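Local structure of uncharacterized protein (Bacteroides ovatus CL02T12C04, 6PTM) at residues D247-N259 against Y288-E300. The protein probably acts as an exo-carrageenase, a glycoside hydrolase of family GH42 that trims carrageenan-derived sugar chains from their ends. Sequence-based numbering, arbitrary orientation.
Sequences DGPGIKYTMYDIN and YMLCNEPHWNCIE
Tyr253 and Asn292 meet at the C-terminal end of strand 288-292 in the (beta/alpha)8 barrel expected of a GH42 enzyme, where the strand runs out into Asn292-Glu293-Pro294. An Asn-Glu pair at such a strand end is the signature of the acid/base site in clan GH-A enzymes, so this is probably the active-site margin; a 1,2-ethanediol, probably from the crystallisation liquor, lies beside the Tyr253 side chain, as such molecules often do in pockets. Asn292 has CG anti to its backbone nitrogen (chi1 -173°), which carries ND2 over the centre of the Tyr253 ring, 3.1 Å above its plane. The amide is tilted 62° from the ring, while OD1 is held by Lys394; Lys252 CG covers the other face of the tyrosine. Glu293 runs alongside the ring, its CB 3.8 Å from Tyr253 CD2. A serine in place of Tyr253 would probably leave the Asn292 amide without its aromatic floor and open a gap beside Glu293.

Farther along, the loop illustrates how ordered water can knit an irregular loop to the residues that follow a strand. A classic beta bulge sets Tyr253 and Thr254 against Gly250, whose CA lies over one face of Trp296, 3.4 Å from the centroid of the five-membered ring. A CB on Gly250 would collide with Trp296 NE1 and His295 O. Ile258 CD1 closes the opposite indole face off-centre. One water accepts a hydrogen bond from His295 N and is hydrogen-bonded to Gly250 O and Thr254 OG1. A second, over the His295 ring, joins Tyr253 N to Glu293 O. The third sits in the indole plane: it accepts from Trp296 NE1 at 2.9 Å and from Ile258 N, and donates to Gly248 O and Tyr256 O, the latter 2.6 Å from the water oxygen.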
loop_
_atom_site.group_PDB
_atom_site.type_symbol
_atom_site.label_atom_id
_atom_site.label_comp_id
_atom_site.label_asym_id
_atom_site.label_seq_id
_atom_site.Cartn_x
_atom_site.Cartn_y
_atom_site.Cartn_z
ATOM N N ASP A 247 -26.905 10.576 10.391
ATOM C CA ASP A 247 -26.675 11.655 9.386
ATOM C C ASP A 247 -25.165 11.792 9.132
ATOM O O ASP A 247 -24.376 11.364 10.003
ATOM C CB ASP A 247 -27.265 12.998 9.826
ATOM C CG ASP A 247 -28.773 12.974 10.064
ATOM O OD1 ASP A 247 -29.454 12.153 9.456
ATOM O OD2 ASP A 247 -29.235 13.794 10.852
ATOM N N GLY A 248 -24.792 12.345 7.975
ATOM C CA GLY A 248 -23.406 12.652 7.614
ATOM C C GLY A 248 -22.505 11.437 7.772
ATOM O O GLY A 248 -21.466 11.527 8.393
ATOM N N PRO A 249 -22.868 10.281 7.188
ATOM C CA PRO A 249 -22.002 9.116 7.196
ATOM C C PRO A 249 -20.794 9.345 6.275
ATOM O O PRO A 249 -20.812 10.274 5.453
ATOM C CB PRO A 249 -22.918 8.027 6.640
ATOM C CG PRO A 249 -23.739 8.778 5.638
ATOM C CD PRO A 249 -24.095 10.038 6.396
ATOM N N GLY A 250 -19.775 8.512 6.465
ATOM C CA GLY A 250 -18.645 8.344 5.533
ATOM C C GLY A 250 -18.911 7.103 4.734
ATOM O O GLY A 250 -18.506 6.045 5.149
ATOM N N ILE A 251 -19.695 7.227 3.683
ATOM C CA ILE A 251 -20.217 6.072 2.899
ATOM C C ILE A 251 -19.041 5.295 2.308
ATOM O O ILE A 251 -18.082 5.921 1.840
ATOM C CB ILE A 251 -21.196 6.607 1.819
ATOM C CG1 ILE A 251 -22.455 7.180 2.484
ATOM C CG2 ILE A 251 -21.547 5.526 0.789
ATOM C CD1 ILE A 251 -23.427 7.852 1.524
ATOM N N LYS A 252 -19.099 3.939 2.311
ATOM C CA LYS A 252 -20.150 3.115 2.924
ATOM C C LYS A 252 -19.662 2.494 4.252
ATOM O O LYS A 252 -20.452 1.830 4.935
ATOM C CB LYS A 252 -20.591 1.984 1.975
ATOM C CG LYS A 252 -19.488 0.994 1.618
ATOM C CD LYS A 252 -19.786 0.147 0.396
ATOM C CE LYS A 252 -20.298 -1.227 0.747
ATOM N NZ LYS A 252 -20.178 -2.111 -0.437
ATOM N N TYR A 253 -18.407 2.699 4.635
ATOM C CA TYR A 253 -17.784 1.914 5.729
ATOM C C TYR A 253 -17.970 2.580 7.095
ATOM O O TYR A 253 -17.799 1.834 8.074
ATOM C CB TYR A 253 -16.345 1.571 5.363
ATOM C CG TYR A 253 -16.318 0.581 4.230
ATOM C CD1 TYR A 253 -16.901 -0.664 4.378
ATOM C CD2 TYR A 253 -15.775 0.909 2.999
ATOM C CE1 TYR A 253 -16.937 -1.580 3.336
ATOM C CE2 TYR A 253 -15.775 0.007 1.954
ATOM C CZ TYR A 253 -16.356 -1.237 2.130
ATOM O OH TYR A 253 -16.362 -2.124 1.115
ATOM N N THR A 254 -18.378 3.854 7.187
ATOM C CA THR A 254 -18.751 4.479 8.502
ATOM C C THR A 254 -20.192 5.012 8.409
ATOM O O THR A 254 -20.393 6.178 8.006
ATOM C CB THR A 254 -17.756 5.563 8.954
ATOM O OG1 THR A 254 -16.413 5.089 8.903
ATOM C CG2 THR A 254 -18.045 6.046 10.361
ATOM N N MET A 255 -21.180 4.188 8.745
ATOM C CA MET A 255 -22.599 4.476 8.427
ATOM C C MET A 255 -23.250 5.128 9.658
ATOM O O MET A 255 -24.312 4.684 10.140
ATOM C CB MET A 255 -23.321 3.196 7.998
ATOM C CG MET A 255 -22.875 2.686 6.653
ATOM S SD MET A 255 -22.894 3.996 5.411
ATOM C CE MET A 255 -24.651 4.381 5.431
ATOM N N TYR A 256 -22.599 6.153 10.174
ATOM C CA TYR A 256 -23.068 6.965 11.313
ATOM C C TYR A 256 -22.199 8.227 11.347
ATOM O O TYR A 256 -21.194 8.300 10.638
ATOM C CB TYR A 256 -23.054 6.146 12.605
ATOM C CG TYR A 256 -21.709 5.686 13.110
ATOM C CD1 TYR A 256 -21.204 4.424 12.820
ATOM C CD2 TYR A 256 -20.917 6.524 13.874
ATOM C CE1 TYR A 256 -19.954 4.016 13.288
ATOM C CE2 TYR A 256 -19.652 6.147 14.305
ATOM C CZ TYR A 256 -19.176 4.870 14.054
ATOM O OH TYR A 256 -17.928 4.506 14.536
ATOM N N ASP A 257 -22.578 9.171 12.194
ATOM C CA ASP A 257 -21.968 10.517 12.257
ATOM C C ASP A 257 -20.779 10.482 13.216
ATOM O O ASP A 257 -21.016 10.382 14.419
ATOM C CB ASP A 257 -23.015 11.511 12.755
ATOM C CG ASP A 257 -22.468 12.923 12.864
ATOM O OD1 ASP A 257 -21.329 13.151 12.413
ATOM O OD2 ASP A 257 -23.204 13.779 13.349
ATOM N N ILE A 258 -19.548 10.610 12.707
ATOM C CA ILE A 258 -18.330 10.636 13.577
ATOM C C ILE A 258 -18.350 11.850 14.521
ATOM O O ILE A 258 -17.581 11.857 15.492
ATOM C CB ILE A 258 -17.031 10.580 12.754
ATOM C CG1 ILE A 258 -16.916 11.726 11.739
ATOM C CG2 ILE A 258 -16.892 9.227 12.101
ATOM C CD1 ILE A 258 -15.579 11.791 11.027
ATOM N N ASN A 259 -19.177 12.870 14.266
ATOM C CA ASN A 259 -19.216 14.064 15.151
ATOM C C ASN A 259 -20.418 14.003 16.116
ATOM O O ASN A 259 -20.652 15.013 16.795
ATOM C CB ASN A 259 -19.176 15.344 14.314
ATOM C CG ASN A 259 -17.871 15.467 13.575
ATOM O OD1 ASN A 259 -17.839 15.446 12.348
ATOM N ND2 ASN A 259 -16.782 15.604 14.320
ATOM N N TYR A 288 -4.248 -2.492 15.693
ATOM C CA TYR A 288 -5.698 -2.223 15.676
ATOM C C TYR A 288 -6.022 -1.413 14.420
ATOM O O TYR A 288 -5.544 -0.263 14.233
ATOM C CB TYR A 288 -6.112 -1.474 16.944
ATOM C CG TYR A 288 -5.898 -2.214 18.236
ATOM C CD1 TYR A 288 -4.628 -2.302 18.803
ATOM C CD2 TYR A 288 -6.967 -2.742 18.944
ATOM C CE1 TYR A 288 -4.421 -2.954 20.007
ATOM C CE2 TYR A 288 -6.777 -3.395 20.157
ATOM C CZ TYR A 288 -5.499 -3.498 20.687
ATOM O OH TYR A 288 -5.266 -4.098 21.885
ATOM N N MET A 289 -6.825 -2.019 13.557
ATOM C CA MET A 289 -7.196 -1.445 12.241
ATOM C C MET A 289 -8.469 -0.622 12.431
ATOM O O MET A 289 -9.521 -1.227 12.724
ATOM C CB MET A 289 -7.404 -2.602 11.266
ATOM C CG MET A 289 -7.195 -2.234 9.820
ATOM S SD MET A 289 -8.558 -1.313 9.165
ATOM C CE MET A 289 -9.972 -2.388 9.415
ATOM N N LEU A 290 -8.379 0.705 12.358
ATOM C CA LEU A 290 -9.424 1.578 12.941
ATOM C C LEU A 290 -10.607 1.732 11.978
ATOM O O LEU A 290 -11.688 2.031 12.479
ATOM C CB LEU A 290 -8.865 2.951 13.325
ATOM C CG LEU A 290 -7.757 2.939 14.372
ATOM C CD1 LEU A 290 -7.260 4.349 14.650
ATOM C CD2 LEU A 290 -8.200 2.251 15.652
ATOM N N CYS A 291 -10.424 1.520 10.671
ATOM C CA CYS A 291 -11.542 1.527 9.708
ATOM C C CYS A 291 -11.082 0.941 8.366
ATOM O O CYS A 291 -9.956 1.265 7.910
ATOM C CB CYS A 291 -12.063 2.947 9.481
ATOM S SG CYS A 291 -13.660 3.008 8.619
ATOM N N ASN A 292 -11.980 0.178 7.749
ATOM C CA ASN A 292 -11.944 -0.323 6.352
ATOM C C ASN A 292 -12.270 0.806 5.345
ATOM O O ASN A 292 -13.437 1.218 5.297
ATOM C CB ASN A 292 -12.993 -1.433 6.237
ATOM C CG ASN A 292 -12.957 -2.151 4.912
ATOM O OD1 ASN A 292 -12.351 -3.231 4.757
ATOM N ND2 ASN A 292 -13.614 -1.549 3.956
ATOM N N GLU A 293 -11.319 1.198 4.496
ATOM C CA GLU A 293 -11.506 2.118 3.333
ATOM C C GLU A 293 -12.390 3.285 3.746
ATOM O O GLU A 293 -13.452 3.520 3.159
ATOM C CB GLU A 293 -12.120 1.410 2.124
ATOM C CG GLU A 293 -11.210 0.330 1.548
ATOM C CD GLU A 293 -11.562 -0.076 0.121
ATOM O OE1 GLU A 293 -12.739 0.120 -0.264
ATOM O OE2 GLU A 293 -10.672 -0.579 -0.579
ATOM N N PRO A 294 -12.021 4.005 4.820
ATOM C CA PRO A 294 -12.760 5.208 5.208
ATOM C C PRO A 294 -12.688 6.301 4.129
ATOM O O PRO A 294 -11.670 6.410 3.401
ATOM C CB PRO A 294 -12.030 5.654 6.486
ATOM C CG PRO A 294 -10.629 5.205 6.219
ATOM C CD PRO A 294 -10.821 3.804 5.657
ATOM N N HIS A 295 -13.789 7.050 4.012
ATOM C CA HIS A 295 -13.886 8.282 3.205
ATOM C C HIS A 295 -15.230 8.933 3.503
ATOM O O HIS A 295 -16.218 8.189 3.826
ATOM C CB HIS A 295 -13.611 8.035 1.709
ATOM C CG HIS A 295 -14.155 6.753 1.144
ATOM N ND1 HIS A 295 -15.428 6.653 0.649
ATOM C CD2 HIS A 295 -13.572 5.546 0.920
ATOM C CE1 HIS A 295 -15.638 5.428 0.201
ATOM N NE2 HIS A 295 -14.507 4.727 0.326
ATOM N N TRP A 296 -15.204 10.261 3.473
ATOM C CA TRP A 296 -16.334 11.173 3.761
ATOM C C TRP A 296 -16.503 12.119 2.581
ATOM O O TRP A 296 -16.466 13.360 2.784
ATOM C CB TRP A 296 -16.086 11.901 5.083
ATOM C CG TRP A 296 -16.260 11.011 6.279
ATOM C CD1 TRP A 296 -17.380 10.905 7.045
ATOM C CD2 TRP A 296 -15.315 10.078 6.833
ATOM N NE1 TRP A 296 -17.195 10.000 8.049
ATOM C CE2 TRP A 296 -15.930 9.498 7.968
ATOM C CE3 TRP A 296 -13.995 9.738 6.535
ATOM C CZ2 TRP A 296 -15.297 8.552 8.762
ATOM C CZ3 TRP A 296 -13.360 8.806 7.324
ATOM C CH2 TRP A 296 -14.005 8.215 8.417
ATOM N N ASN A 297 -16.581 11.534 1.378
ATOM C CA ASN A 297 -16.713 12.314 0.129
ATOM C C ASN A 297 -17.935 13.225 0.261
ATOM O O ASN A 297 -18.962 12.785 0.798
ATOM C CB ASN A 297 -16.860 11.450 -1.118
ATOM C CG ASN A 297 -15.673 10.544 -1.370
ATOM O OD1 ASN A 297 -14.567 10.834 -0.918
ATOM N ND2 ASN A 297 -15.874 9.491 -2.170
ATOM N N CYS A 298 -17.806 14.453 -0.220
ATOM C CA CYS A 298 -18.740 15.554 0.087
ATOM C C CYS A 298 -18.905 16.458 -1.149
ATOM O O CYS A 298 -19.201 17.636 -0.968
ATOM C CB CYS A 298 -18.227 16.295 1.317
ATOM S SG CYS A 298 -16.632 17.120 1.074
ATOM N N ILE A 299 -18.691 15.940 -2.356
ATOM C CA ILE A 299 -19.016 16.661 -3.622
ATOM C C ILE A 299 -20.319 16.072 -4.179
ATOM O O ILE A 299 -20.442 14.841 -4.401
ATOM C CB ILE A 299 -17.854 16.640 -4.624
ATOM C CG1 ILE A 299 -16.652 17.383 -4.034
ATOM C CG2 ILE A 299 -18.290 17.223 -5.968
ATOM C CD1 ILE A 299 -15.386 17.285 -4.848
ATOM N N GLU A 300 -21.336 16.906 -4.331
ATOM C CA GLU A 300 -22.660 16.354 -4.677
ATOM C C GLU A 300 -22.568 15.610 -6.024
ATOM O O GLU A 300 -21.834 16.077 -6.890
ATOM C CB GLU A 300 -23.680 17.469 -4.732
ATOM C CG GLU A 300 -25.084 16.914 -4.818
ATOM C CD GLU A 300 -26.109 17.952 -4.443
ATOM O OE1 GLU A 300 -27.243 17.526 -4.151
ATOM O OE2 GLU A 300 -25.745 19.182 -4.435
HETATM O O HOH W 1 -19.520 10.142 9.746
HETATM O O HOH W 2 -15.781 6.140 6.193
HETATM O O HOH W 3 -16.176 4.431 3.407
#